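Local atomic coordinates of uncharacterized protein (Enterococcus faecalis, PDB entry 4OBI), a protein that is of unknown function but binds a zinc ion through a domain of the NusG domain II family and is probably membrane-anchored. Residues Gly44-Ile49 with Val58-Cys63. Numbering follows the deposited sequence.
Sequences GDYNLI and VKEANC. With ZN (zinc ion), chain C.
The phenol OH of Tyr46 donates to OE2 of Glu60 at 2.6 Å, reaching the anti lone pair of the carboxylate, whose plane stands 80° from the ring. The backbone of the same Glu60 accepts a nearly straight bond at its O from Leu48 N (2.7 Å), and Lys59 N returns a more bent bond to Leu48 O (2.7 Å). Where regular pairing ends, the amide of Asn62 takes over: its OD1 accepts Tyr46 N at 2.9 Å, while its ND2 reaches Gly44 O at 3.0 Å from above the carbonyl plane. Held at both ends, this amide should have a fixed flip. With CG between its backbone N and carbonyl carbon (chi1 83°), Tyr46 lays its ring back across the second strand, one face over the backbone of Ala61 and Asn62, and CD1 3.2 Å from Asn62 CG. On that side CB of Leu48 also meets CB of Glu60. The other face of the hairpin carries Asn47, Ala61, Ile49 and Val58; there Asn47 ND2 lies 3.7 Å from Ala61 CB and donates to Asp68, a zinc ligand, while its OD1 is hydrogen-bonded to ND1 of His87. Cys63, just past the strand, binds the zinc with Asp68, Cys84 and a water. The antiparallel hairpin of 46-52 and 55-61 is extended by strand 34-40 alongside 46-52, while Val58 and Ala61 pack on helix 67-71, and Ile49 and Val58 on Ile91 of strand 89-95 in the second sheet.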
ATOM      1  N   GLY A  44      -2.653   6.141  16.828  1.00 36.45           N
ATOM      2  CA  GLY A  44      -3.516   6.939  15.958  1.00 34.32           C
ATOM      3  C   GLY A  44      -2.970   7.148  14.558  1.00 31.70           C
ATOM      4  O   GLY A  44      -3.699   7.563  13.667  1.00 30.74           O
ATOM      5  N   ASP A  45      -1.688   6.866  14.357  1.00 29.83           N
ATOM      6  CA  ASP A  45      -1.111   6.942  13.020  1.00 27.94           C
ATOM      7  C   ASP A  45      -1.842   5.963  12.120  1.00 25.70           C
ATOM      8  O   ASP A  45      -2.078   4.825  12.515  1.00 25.13           O
ATOM      9  CB  ASP A  45       0.378   6.622  13.056  1.00 29.06           C
ATOM     10  CG  ASP A  45       1.194   7.740  13.674  1.00 30.98           C
ATOM     11  OD1 ASP A  45       0.617   8.781  14.074  1.00 32.34           O
ATOM     12  OD2 ASP A  45       2.424   7.579  13.753  1.00 35.22           O
ATOM     13  N   TYR A  46      -2.238   6.422  10.933  1.00 24.43           N
ATOM     14  CA  TYR A  46      -2.962   5.565  10.012  1.00 23.47           C
ATOM     15  C   TYR A  46      -2.651   5.853   8.555  1.00 21.45           C
ATOM     16  O   TYR A  46      -2.210   6.950   8.194  1.00 20.04           O
ATOM     17  CB  TYR A  46      -4.474   5.648  10.255  1.00 26.18           C
ATOM     18  CG  TYR A  46      -5.166   6.817   9.599  1.00 27.12           C
ATOM     19  CD1 TYR A  46      -5.213   8.048  10.226  1.00 30.13           C
ATOM     20  CD2 TYR A  46      -5.787   6.684   8.363  1.00 27.03           C
ATOM     21  CE1 TYR A  46      -5.851   9.129   9.636  1.00 32.83           C
ATOM     22  CE2 TYR A  46      -6.423   7.757   7.758  1.00 29.10           C
ATOM     23  CZ  TYR A  46      -6.448   8.982   8.397  1.00 32.58           C
ATOM     24  OH  TYR A  46      -7.083  10.064   7.815  1.00 36.40           O
ATOM     25  N   ASN A  47      -2.864   4.825   7.740  1.00 20.01           N
ATOM     26  CA  ASN A  47      -2.764   4.894   6.300  1.00 19.13           C
ATOM     27  C   ASN A  47      -3.866   4.023   5.756  1.00 19.78           C
ATOM     28  O   ASN A  47      -4.017   2.869   6.177  1.00 20.33           O
ATOM     29  CB  ASN A  47      -1.438   4.347   5.799  1.00 19.17           C
ATOM     30  CG  ASN A  47      -0.257   5.042   6.416  1.00 18.49           C
ATOM     31  OD1 ASN A  47       0.078   4.798   7.566  1.00 19.84           O
ATOM     32  ND2 ASN A  47       0.388   5.906   5.650  1.00 18.67           N
ATOM     33  N   LEU A  48      -4.643   4.577   4.840  1.00 20.81           N
ATOM     34  CA  LEU A  48      -5.739   3.848   4.230  1.00 22.02           C
ATOM     35  C   LEU A  48      -5.317   3.352   2.855  1.00 22.44           C
ATOM     36  O   LEU A  48      -5.072   4.146   1.950  1.00 21.49           O
ATOM     37  CB  LEU A  48      -6.976   4.734   4.132  1.00 24.13           C
ATOM     38  CG  LEU A  48      -8.235   4.041   3.621  1.00 26.07           C
ATOM     39  CD1 LEU A  48      -8.691   2.962   4.593  1.00 26.94           C
ATOM     40  CD2 LEU A  48      -9.329   5.071   3.400  1.00 28.12           C
ATOM     41  N   ILE A  49      -5.234   2.032   2.715  1.00 22.91           N
ATOM     42  CA  ILE A  49      -4.852   1.403   1.458  1.00 23.82           C
ATOM     43  C   ILE A  49      -6.113   1.208   0.607  1.00 24.84           C
ATOM     44  O   ILE A  49      -7.186   0.846   1.120  1.00 26.67           O
ATOM     45  CB  ILE A  49      -4.118   0.054   1.696  1.00 24.30           C
ATOM     46  CG1 ILE A  49      -2.675   0.277   2.187  1.00 24.79           C
ATOM     47  CG2 ILE A  49      -4.062  -0.780   0.431  1.00 24.35           C
ATOM     48  CD1 ILE A  49      -2.532   1.017   3.489  1.00 25.77           C
ATOM     49  N   VAL A  58      -2.117   4.354  -1.395  1.00 18.86           N
ATOM     50  CA  VAL A  58      -2.567   4.888  -0.119  1.00 19.73           C
ATOM     51  C   VAL A  58      -3.507   6.042  -0.453  1.00 21.16           C
ATOM     52  O   VAL A  58      -3.096   7.032  -1.056  1.00 21.75           O
ATOM     53  CB  VAL A  58      -1.397   5.363   0.759  1.00 19.05           C
ATOM     54  CG1 VAL A  58      -1.923   5.979   2.051  1.00 19.42           C
ATOM     55  CG2 VAL A  58      -0.453   4.202   1.060  1.00 19.88           C
ATOM     56  N   LYS A  59      -4.779   5.876  -0.104  1.00 23.21           N
ATOM     57  CA  LYS A  59      -5.825   6.851  -0.418  1.00 24.50           C
ATOM     58  C   LYS A  59      -5.808   8.049   0.529  1.00 23.85           C
ATOM     59  O   LYS A  59      -6.135   9.172   0.142  1.00 24.14           O
ATOM     60  CB  LYS A  59      -7.198   6.175  -0.339  1.00 26.49           C
ATOM     61  CG  LYS A  59      -8.353   7.081  -0.721  1.00 29.77           C
ATOM     62  CD  LYS A  59      -9.655   6.311  -0.789  1.00 31.34           C
ATOM     63  CE  LYS A  59     -10.820   7.245  -1.047  1.00 34.80           C
ATOM     64  NZ  LYS A  59     -12.088   6.477  -1.120  1.00 36.12           N
ATOM     65  N   GLU A  60      -5.441   7.792   1.777  1.00 22.34           N
ATOM     66  CA  GLU A  60      -5.592   8.754   2.842  1.00 23.93           C
ATOM     67  C   GLU A  60      -4.613   8.383   3.947  1.00 22.54           C
ATOM     68  O   GLU A  60      -4.319   7.199   4.143  1.00 21.48           O
ATOM     69  CB  GLU A  60      -7.043   8.716   3.352  1.00 27.26           C
ATOM     70  CG  GLU A  60      -7.390   9.725   4.432  1.00 30.19           C
ATOM     71  CD  GLU A  60      -8.813   9.561   4.951  1.00 32.38           C
ATOM     72  OE1 GLU A  60      -9.728   9.315   4.136  1.00 33.39           O
ATOM     73  OE2 GLU A  60      -9.017   9.696   6.179  1.00 33.84           O
ATOM     74  N   ALA A  61      -4.103   9.387   4.660  1.00 22.79           N
ATOM     75  CA  ALA A  61      -3.191   9.168   5.787  1.00 22.56           C
ATOM     76  C   ALA A  61      -3.109  10.411   6.667  1.00 23.04           C
ATOM     77  O   ALA A  61      -3.581  11.473   6.267  1.00 23.52           O
ATOM     78  CB  ALA A  61      -1.807   8.800   5.278  1.00 21.97           C
ATOM     79  N   ASN A  62      -2.514  10.283   7.855  1.00 23.10           N
ATOM     80  CA  ASN A  62      -2.325  11.437   8.760  1.00 24.02           C
ATOM     81  C   ASN A  62      -0.872  11.673   9.161  1.00 23.69           C
ATOM     82  O   ASN A  62      -0.596  12.250  10.209  1.00 24.55           O
ATOM     83  CB  ASN A  62      -3.191  11.316  10.012  1.00 25.57           C
ATOM     84  CG  ASN A  62      -2.820  10.124  10.871  1.00 25.50           C
ATOM     85  OD1 ASN A  62      -1.986   9.292  10.498  1.00 22.99           O
ATOM     86  ND2 ASN A  62      -3.451  10.029  12.030  1.00 26.75           N
ATOM     87  N   CYS A  63       0.051  11.230   8.313  1.00 22.92           N
ATOM     88  CA  CYS A  63       1.447  11.600   8.458  1.00 22.57           C
ATOM     89  C   CYS A  63       1.609  13.081   8.114  1.00 23.28           C
ATOM     90  O   CYS A  63       0.708  13.702   7.560  1.00 22.79           O
ATOM     91  CB  CYS A  63       2.319  10.757   7.545  1.00 21.10           C
ATOM     92  SG  CYS A  63       1.828  10.857   5.816  1.00 21.23           S
TER
HETATM   93 ZN    ZN C 201       2.996   9.150   4.890  1.00 19.53          ZN
HETATM   94  O   HOH W   1       1.142  10.673  11.865  1.00 26.10           O
HETATM   95  O   HOH W   2       4.645  10.040   4.254  1.00 20.09           O